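PDB 6RIW: ORF10 from Moritella marina, which probably condenses acyl chains during polyunsaturated fatty acid synthesis, the piece modelled being its ketosynthase and chain length factor didomain. Local coordinates for residues A[472-477]-A[845-850]; A[689-694]-A[745-750]; A[760-765]-A[849-854]. One frame throughout, in Å; residues are numbered along the deposited sequence.

Interaction 1: A[472-477]-A[845-850]; sequences IGMDSH and SIIKTA
M474 reaches from the strand and lays its sulfur against both I847 and A850 of the helix. Its CB leaves the strand toward the helix; neither CB nor CG comes within packing distance, and they span the gap. CG stands beside the backbone N, anti to the carbonyl carbon (chi1 -52°), and the chain then runs extended to the sulfur. SD does most of the touching: it lies 3.8 Å from A850 CB and 4.0 Å from I847 CG1. A bend at chi3 (-64°) folds the methyl round, leaving M474 CE 4.0 Å from A850 CB, where Y762 and L851 also come against it.

I847 answers from the other direction. The two long side chains slide past each other in opposite directions: as M474 climbs toward the helix, I847 extends toward the strand, I847 CD1 stopping 3.7 Å from D475 O and 4.4 Å from S476 CB. L484 and F487 of helix 484-492 also touch I847, and I748 lies against M474.

In the family's terms this is a helix laid over one face of the sheet in the second ketosynthase-like unit, a layer of the thiolase-type fold. The segment axes are 9.8 Å apart and cross at -120°, far from alignment with the strand. No hydrogen bond passes between the two segments; the thioether of M474, the sec-butyl chain of I847 and the methyl of A850 hold them together, which implies a contact set by shape and burial rather than by direction.

Interaction 2: A[689-694]-A[745-750]; sequences IIAAVD and AAAIVV
The flat groups joining I690 to I748 and A692 to A746 are their own peptide units, and they meet through N-H and C=O rather than face on. Each pair is joined by two N-H...O=C bonds. I690 N lies 2.9 Å from I748 O, and I748 N returns a bond of the same length to I690 O. The next pair repeats the scheme: A692 N is 2.8 Å from A746 O, with an N-H...O angle of 140°, and A746 N donates a hydrogen bond to A692 O. Between the two hydrogen-bonded pairs A691 and A747 face each other; beyond the second, A745 CA comes 3.1 Å from A692 O as a CA-H...O contact.

Above and below this ladder the side chains part. This is an antiparallel pair within the sheet of the second ketosynthase-like unit, and it marks a change of sense: strand 687-694 runs antiparallel to 741-752 here but parallel to 576-581 along its other edge, the mixed sheet of a thiolase-type fold. On one face sit I689, A691 and V693 with A745, A747 and V749, and helix 552-567 packs there, A747 meeting A564 and A691 meeting M557. On the other, I690, A692, A746 and I748 face helix 841-854, whose M843 touches I690, A746 and I748.

The side chains also meet across the pair. A691 CB meets A747 CB at 3.9 Å, and V693 CG2, swung anti to its own N, comes 3.8 Å from A745 CB. I748 turns CG1 between its N and carbonyl carbon (chi1 62°), which sets CG1 alongside I690 CB at 4.0 Å.

Interaction 3: A[760-765]-A[849-854]; sequences QVYARI and TALLLD
V761 O passes 3.6 Å from D854 OD1 without bonding. Y762 follows and does most of the work. Its CG stands beside the backbone N (chi1 -74°), which lays the ring obliquely across the D854 carboxylate near the end of the helix: Y762 CD1 lies 3.8 Å from D854 CG, with ring and carboxylate planes 61° apart, and Y762 CE1 meets L851 CD2 at 4.3 Å. Y762 O and D854 OD1, two acceptors, sit 3.4 Å apart without a bond. The carboxylate is engaged elsewhere, OD1 taking the backbone N of H889, whose ring stacks on that of Y762; the hydroxyl of Y762 is hydrogen-bonded to D567. With an alanine in place of D854, the H889 amide would probably lose its acceptor and a gap would open beside the Y762 ring. A763 then turns its methyl toward the helix, where A763 CB packs 4.0 Å from L853 CD1 and 4.1 Å from A850 CB.

This belongs to the C-terminal half of the second ketosynthase-like unit. Strand 763-772 runs between strands 469-478 and 876-884, antiparallel to both, and the last turns of helix 841-854 lie over them: T849 and L853 touch L882, while L851 leans on L484, F487 and K488 of helix 484-492.

Following the chain from the N terminus, residues 472-477 come first and wait some 370 residues for 845-850, so interaction 1 closes the longest loop. Interaction 2 lies wholly nested inside it, pairing 689-694 with 745-750, the strand next to 469-478. Interaction 3 opens only after interaction 2 has closed, at 760-765; it closes a loop of some 80 residues that opens inside that of interaction 1 and ends on the same helix, sharing T849 and A850. Strands 741-752 and 763-772 flank 469-478 in the sheet, and helix 841-854 spans from one contact to the other. Thus the N- and C-terminal parts of the second ketosynthase-like unit are tied through one sheet and one helix.

Interaction 1: A[472-477]-A[845-850]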
loop_
_atom_site.group_PDB
_atom_site.type_symbol
_atom_site.label_atom_id
_atom_site.label_comp_id
_atom_site.label_asym_id
_atom_site.label_seq_id
_atom_site.Cartn_x
_atom_site.Cartn_y
_atom_site.Cartn_z
ATOM N N ILE A 472 5.351 24.918 -1.456
ATOM C CA ILE A 472 6.598 25.661 -1.281
ATOM C C ILE A 472 7.815 24.914 -1.803
ATOM O O ILE A 472 8.923 25.472 -1.794
ATOM C CB ILE A 472 6.815 26.048 0.197
ATOM C CG1 ILE A 472 6.935 24.785 1.070
ATOM C CG2 ILE A 472 5.644 26.857 0.688
ATOM C CD1 ILE A 472 7.281 25.084 2.520
ATOM N N GLY A 473 7.668 23.689 -2.284
ATOM C CA GLY A 473 8.813 22.987 -2.804
ATOM C C GLY A 473 8.282 21.944 -3.763
ATOM O O GLY A 473 7.215 21.391 -3.482
ATOM N N MET A 474 8.949 21.728 -4.901
ATOM C CA MET A 474 8.495 20.767 -5.908
ATOM C C MET A 474 9.696 20.173 -6.637
ATOM O O MET A 474 10.726 20.837 -6.823
ATOM C CB MET A 474 7.555 21.393 -6.960
ATOM C CG MET A 474 6.348 22.166 -6.424
ATOM S SD MET A 474 5.049 22.475 -7.637
ATOM C CE MET A 474 5.871 23.529 -8.815
ATOM N N ASP A 475 9.538 18.923 -7.089
ATOM C CA ASP A 475 10.437 18.351 -8.091
ATOM C C ASP A 475 9.672 17.303 -8.894
ATOM O O ASP A 475 8.668 16.758 -8.435
ATOM C CB ASP A 475 11.701 17.745 -7.475
ATOM C CG ASP A 475 12.763 17.375 -8.543
ATOM O OD1 ASP A 475 12.900 18.091 -9.570
ATOM O OD2 ASP A 475 13.453 16.349 -8.364
ATOM N N SER A 476 10.159 17.028 -10.103
ATOM C CA SER A 476 9.441 16.145 -11.010
ATOM C C SER A 476 10.419 15.397 -11.900
ATOM O O SER A 476 11.422 15.957 -12.352
ATOM C CB SER A 476 8.464 16.944 -11.871
ATOM O OG SER A 476 9.176 17.880 -12.671
ATOM N N HIS A 477 10.087 14.151 -12.201
ATOM C CA HIS A 477 10.850 13.340 -13.154
ATOM C C HIS A 477 9.831 12.537 -13.965
ATOM O O HIS A 477 9.381 11.471 -13.530
ATOM C CB HIS A 477 11.837 12.460 -12.407
ATOM C CG HIS A 477 12.783 11.725 -13.300
ATOM N ND1 HIS A 477 13.974 11.207 -12.843
ATOM C CD2 HIS A 477 12.716 11.415 -14.614
ATOM C CE1 HIS A 477 14.599 10.606 -13.839
ATOM N NE2 HIS A 477 13.860 10.716 -14.927
ATOM N N SER A 845 -0.639 16.696 -12.629
ATOM C CA SER A 845 -1.594 17.792 -12.828
ATOM C C SER A 845 -1.348 18.940 -11.859
ATOM O O SER A 845 -1.449 20.116 -12.239
ATOM C CB SER A 845 -3.023 17.295 -12.646
ATOM O OG SER A 845 -3.321 16.262 -13.558
ATOM N N ILE A 846 -1.105 18.618 -10.587
ATOM C CA ILE A 846 -0.872 19.670 -9.592
ATOM C C ILE A 846 0.382 20.454 -9.939
ATOM O O ILE A 846 0.400 21.695 -9.883
ATOM C CB ILE A 846 -0.789 19.060 -8.181
ATOM C CG1 ILE A 846 -2.197 18.692 -7.691
ATOM C CG2 ILE A 846 -0.106 20.053 -7.199
ATOM C CD1 ILE A 846 -2.220 17.911 -6.344
ATOM N N ILE A 847 1.449 19.758 -10.332
ATOM C CA ILE A 847 2.709 20.458 -10.578
ATOM C C ILE A 847 2.632 21.314 -11.845
ATOM O O ILE A 847 3.109 22.462 -11.853
ATOM C CB ILE A 847 3.874 19.460 -10.627
ATOM C CG1 ILE A 847 4.105 18.931 -9.200
ATOM C CG2 ILE A 847 5.163 20.135 -11.204
ATOM C CD1 ILE A 847 5.289 17.984 -9.081
ATOM N N LYS A 848 2.039 20.788 -12.933
ATOM C CA LYS A 848 1.785 21.636 -14.101
ATOM C C LYS A 848 1.038 22.907 -13.698
ATOM O O LYS A 848 1.411 24.024 -14.092
ATOM C CB LYS A 848 0.964 20.895 -15.159
ATOM C CG LYS A 848 0.442 21.843 -16.262
ATOM C CD LYS A 848 -0.482 21.151 -17.273
ATOM C CE LYS A 848 -1.249 22.155 -18.148
ATOM N NZ LYS A 848 -2.216 21.472 -19.056
ATOM N N THR A 849 -0.046 22.733 -12.945
ATOM C CA THR A 849 -0.903 23.855 -12.568
ATOM C C THR A 849 -0.163 24.826 -11.659
ATOM O O THR A 849 -0.237 26.051 -11.848
ATOM C CB THR A 849 -2.162 23.325 -11.889
ATOM O OG1 THR A 849 -2.872 22.461 -12.788
ATOM C CG2 THR A 849 -3.084 24.461 -11.444
ATOM N N ALA A 850 0.574 24.300 -10.673
ATOM C CA ALA A 850 1.344 25.181 -9.791
ATOM C C ALA A 850 2.417 25.954 -10.554
ATOM O O ALA A 850 2.647 27.135 -10.270
ATOM C CB ALA A 850 1.976 24.374 -8.659
#

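Interaction 2: A[689-694]-A[745-750]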
loop_
_atom_site.group_PDB
_atom_site.type_symbol
_atom_site.label_atom_id
_atom_site.label_comp_id
_atom_site.label_asym_id
_atom_site.label_seq_id
_atom_site.Cartn_x
_atom_site.Cartn_y
_atom_site.Cartn_z
ATOM N N ILE A 689 5.513 16.290 3.157
ATOM C CA ILE A 689 6.009 15.967 1.825
ATOM C C ILE A 689 4.986 15.033 1.212
ATOM O O ILE A 689 4.662 13.997 1.806
ATOM C CB ILE A 689 7.384 15.287 1.886
ATOM C CG1 ILE A 689 8.407 16.193 2.571
ATOM C CG2 ILE A 689 7.836 14.897 0.490
ATOM C CD1 ILE A 689 9.813 15.617 2.598
ATOM N N ILE A 690 4.463 15.384 0.039
ATOM C CA ILE A 690 3.617 14.452 -0.710
ATOM C C ILE A 690 4.401 14.035 -1.942
ATOM O O ILE A 690 4.649 14.857 -2.826
ATOM C CB ILE A 690 2.268 15.053 -1.107
ATOM C CG1 ILE A 690 1.535 15.562 0.145
ATOM C CG2 ILE A 690 1.443 13.958 -1.846
ATOM C CD1 ILE A 690 0.190 16.224 -0.161
ATOM N N ALA A 691 4.819 12.777 -1.990
ATOM C CA ALA A 691 5.524 12.261 -3.154
ATOM C C ALA A 691 4.619 11.274 -3.877
ATOM O O ALA A 691 3.628 10.765 -3.329
ATOM C CB ALA A 691 6.854 11.599 -2.759
ATOM N N ALA A 692 4.931 11.031 -5.133
ATOM C CA ALA A 692 4.092 10.138 -5.916
ATOM C C ALA A 692 4.992 9.430 -6.902
ATOM O O ALA A 692 5.894 10.051 -7.456
ATOM C CB ALA A 692 3.001 10.899 -6.673
ATOM N N VAL A 693 4.732 8.150 -7.153
ATOM C CA VAL A 693 5.542 7.424 -8.125
ATOM C C VAL A 693 4.683 6.345 -8.760
ATOM O O VAL A 693 3.918 5.651 -8.078
ATOM C CB VAL A 693 6.816 6.828 -7.489
ATOM C CG1 VAL A 693 6.483 5.936 -6.293
ATOM C CG2 VAL A 693 7.634 6.053 -8.524
ATOM N N ASP A 694 4.789 6.229 -10.076
ATOM C CA ASP A 694 4.234 5.077 -10.777
ATOM C C ASP A 694 5.125 4.845 -11.985
ATOM O O ASP A 694 5.162 5.663 -12.915
ATOM C CB ASP A 694 2.777 5.297 -11.195
ATOM C CG ASP A 694 2.060 3.981 -11.499
ATOM O OD1 ASP A 694 2.773 2.966 -11.743
ATOM O OD2 ASP A 694 0.806 3.947 -11.475
ATOM N N ALA A 745 7.785 10.126 -11.457
ATOM C CA ALA A 745 7.675 10.373 -10.027
ATOM C C ALA A 745 7.758 11.877 -9.819
ATOM O O ALA A 745 8.371 12.583 -10.620
ATOM C CB ALA A 745 8.783 9.647 -9.235
ATOM N N ALA A 746 7.122 12.362 -8.757
ATOM C CA ALA A 746 7.211 13.788 -8.468
ATOM C C ALA A 746 6.844 14.001 -7.010
ATOM O O ALA A 746 6.279 13.109 -6.358
ATOM C CB ALA A 746 6.298 14.606 -9.412
ATOM N N ALA A 747 7.180 15.188 -6.488
ATOM C CA ALA A 747 6.929 15.449 -5.081
ATOM C C ALA A 747 6.697 16.932 -4.871
ATOM O O ALA A 747 7.176 17.770 -5.652
ATOM C CB ALA A 747 8.091 14.965 -4.181
ATOM N N ILE A 748 5.910 17.245 -3.832
ATOM C CA ILE A 748 5.670 18.619 -3.408
ATOM C C ILE A 748 5.789 18.673 -1.893
ATOM O O ILE A 748 5.638 17.671 -1.193
ATOM C CB ILE A 748 4.285 19.163 -3.847
ATOM C CG1 ILE A 748 3.139 18.363 -3.231
ATOM C CG2 ILE A 748 4.191 19.256 -5.367
ATOM C CD1 ILE A 748 1.735 18.978 -3.551
ATOM N N VAL A 749 6.089 19.866 -1.394
ATOM C CA VAL A 749 6.090 20.156 0.032
ATOM C C VAL A 749 4.974 21.153 0.268
ATOM O O VAL A 749 4.889 22.158 -0.445
ATOM C CB VAL A 749 7.436 20.738 0.502
ATOM C CG1 VAL A 749 7.337 21.146 1.972
ATOM C CG2 VAL A 749 8.593 19.761 0.258
ATOM N N VAL A 750 4.116 20.874 1.246
ATOM C CA VAL A 750 3.015 21.763 1.576
ATOM C C VAL A 750 3.104 22.155 3.051
ATOM O O VAL A 750 3.530 21.377 3.912
ATOM C CB VAL A 750 1.629 21.153 1.246
ATOM C CG1 VAL A 750 1.458 20.973 -0.270
ATOM C CG2 VAL A 750 1.388 19.815 2.006
#

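Interaction 3: A[760-765]-A[849-854]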
loop_
_atom_site.group_PDB
_atom_site.type_symbol
_atom_site.label_atom_id
_atom_site.label_comp_id
_atom_site.label_asym_id
_atom_site.label_seq_id
_atom_site.Cartn_x
_atom_site.Cartn_y
_atom_site.Cartn_z
ATOM N N GLN A 760 8.306 31.888 -0.815
ATOM C CA GLN A 760 8.356 30.432 -0.877
ATOM C C GLN A 760 7.315 29.823 -1.803
ATOM O O GLN A 760 7.459 28.658 -2.174
ATOM C CB GLN A 760 8.098 29.831 0.505
ATOM C CG GLN A 760 9.091 30.217 1.572
ATOM C CD GLN A 760 8.870 29.381 2.794
ATOM O OE1 GLN A 760 8.022 29.703 3.636
ATOM N NE2 GLN A 760 9.591 28.264 2.879
ATOM N N VAL A 761 6.241 30.540 -2.115
ATOM C CA VAL A 761 4.998 29.914 -2.543
ATOM C C VAL A 761 4.943 29.833 -4.066
ATOM O O VAL A 761 5.033 30.854 -4.755
ATOM C CB VAL A 761 3.785 30.674 -1.994
ATOM C CG1 VAL A 761 2.504 30.030 -2.483
ATOM C CG2 VAL A 761 3.850 30.684 -0.471
ATOM N N TYR A 762 4.808 28.610 -4.590
ATOM C CA TYR A 762 4.473 28.459 -6.001
ATOM C C TYR A 762 3.029 28.854 -6.245
ATOM O O TYR A 762 2.739 29.740 -7.057
ATOM C CB TYR A 762 4.707 27.018 -6.465
ATOM C CG TYR A 762 6.154 26.599 -6.647
ATOM C CD1 TYR A 762 6.816 26.837 -7.842
ATOM C CD2 TYR A 762 6.840 25.939 -5.628
ATOM C CE1 TYR A 762 8.132 26.429 -8.034
ATOM C CE2 TYR A 762 8.154 25.518 -5.802
ATOM C CZ TYR A 762 8.793 25.766 -7.018
ATOM O OH TYR A 762 10.090 25.371 -7.175
ATOM N N ALA A 763 2.105 28.194 -5.539
ATOM C CA ALA A 763 0.668 28.367 -5.670
ATOM C C ALA A 763 0.052 27.811 -4.396
ATOM O O ALA A 763 0.721 27.121 -3.625
ATOM C CB ALA A 763 0.123 27.628 -6.913
ATOM N N ARG A 764 -1.209 28.147 -4.155
ATOM C CA ARG A 764 -1.942 27.614 -3.021
ATOM C C ARG A 764 -2.957 26.593 -3.503
ATOM O O ARG A 764 -3.593 26.792 -4.540
ATOM C CB ARG A 764 -2.663 28.725 -2.261
ATOM C CG ARG A 764 -1.761 29.368 -1.251
ATOM C CD ARG A 764 -2.428 30.513 -0.509
ATOM N NE ARG A 764 -1.343 31.163 0.211
ATOM C CZ ARG A 764 -0.616 32.153 -0.289
ATOM N NH1 ARG A 764 0.378 32.658 0.427
ATOM N NH2 ARG A 764 -0.914 32.656 -1.483
ATOM N N ILE A 765 -3.134 25.520 -2.736
ATOM C CA ILE A 765 -4.282 24.634 -2.918
ATOM C C ILE A 765 -5.407 25.177 -2.037
ATOM O O ILE A 765 -5.389 25.037 -0.810
ATOM C CB ILE A 765 -3.959 23.175 -2.582
ATOM C CG1 ILE A 765 -2.728 22.712 -3.361
ATOM C CG2 ILE A 765 -5.165 22.314 -2.945
ATOM C CD1 ILE A 765 -2.265 21.250 -3.046
ATOM N N THR A 849 -0.046 22.733 -12.945
ATOM C CA THR A 849 -0.903 23.855 -12.568
ATOM C C THR A 849 -0.163 24.826 -11.659
ATOM O O THR A 849 -0.237 26.051 -11.848
ATOM C CB THR A 849 -2.162 23.325 -11.889
ATOM O OG1 THR A 849 -2.872 22.461 -12.788
ATOM C CG2 THR A 849 -3.084 24.461 -11.444
ATOM N N ALA A 850 0.574 24.300 -10.673
ATOM C CA ALA A 850 1.344 25.181 -9.791
ATOM C C ALA A 850 2.417 25.954 -10.554
ATOM O O ALA A 850 2.647 27.135 -10.270
ATOM C CB ALA A 850 1.976 24.374 -8.659
ATOM N N LEU A 851 3.089 25.314 -11.524
ATOM C CA LEU A 851 4.101 26.041 -12.302
ATOM C C LEU A 851 3.464 27.158 -13.123
ATOM O O LEU A 851 4.013 28.266 -13.200
ATOM C CB LEU A 851 4.887 25.081 -13.206
ATOM C CG LEU A 851 5.882 24.079 -12.578
ATOM C CD1 LEU A 851 6.404 23.059 -13.621
ATOM C CD2 LEU A 851 7.075 24.775 -11.889
ATOM N N LEU A 852 2.304 26.893 -13.738
ATOM C CA LEU A 852 1.622 27.914 -14.530
ATOM C C LEU A 852 1.190 29.088 -13.666
ATOM O O LEU A 852 1.345 30.245 -14.062
ATOM C CB LEU A 852 0.389 27.326 -15.217
ATOM C CG LEU A 852 0.611 26.371 -16.398
ATOM C CD1 LEU A 852 -0.742 26.061 -17.063
ATOM C CD2 LEU A 852 1.598 26.945 -17.406
ATOM N N LEU A 853 0.613 28.804 -12.500
ATOM C CA LEU A 853 0.214 29.867 -11.581
ATOM C C LEU A 853 1.408 30.623 -11.008
ATOM O O LEU A 853 1.318 31.839 -10.793
ATOM C CB LEU A 853 -0.629 29.279 -10.458
ATOM C CG LEU A 853 -2.003 28.800 -10.912
ATOM C CD1 LEU A 853 -2.581 27.936 -9.795
ATOM C CD2 LEU A 853 -2.927 29.955 -11.238
ATOM N N ASP A 854 2.526 29.939 -10.763
ATOM C CA ASP A 854 3.731 30.619 -10.310
ATOM C C ASP A 854 4.259 31.612 -11.341
ATOM O O ASP A 854 4.938 32.578 -10.970
ATOM C CB ASP A 854 4.818 29.604 -9.986
ATOM C CG ASP A 854 5.997 30.243 -9.268
ATOM O OD1 ASP A 854 5.764 30.902 -8.238
ATOM O OD2 ASP A 854 7.149 30.114 -9.728
#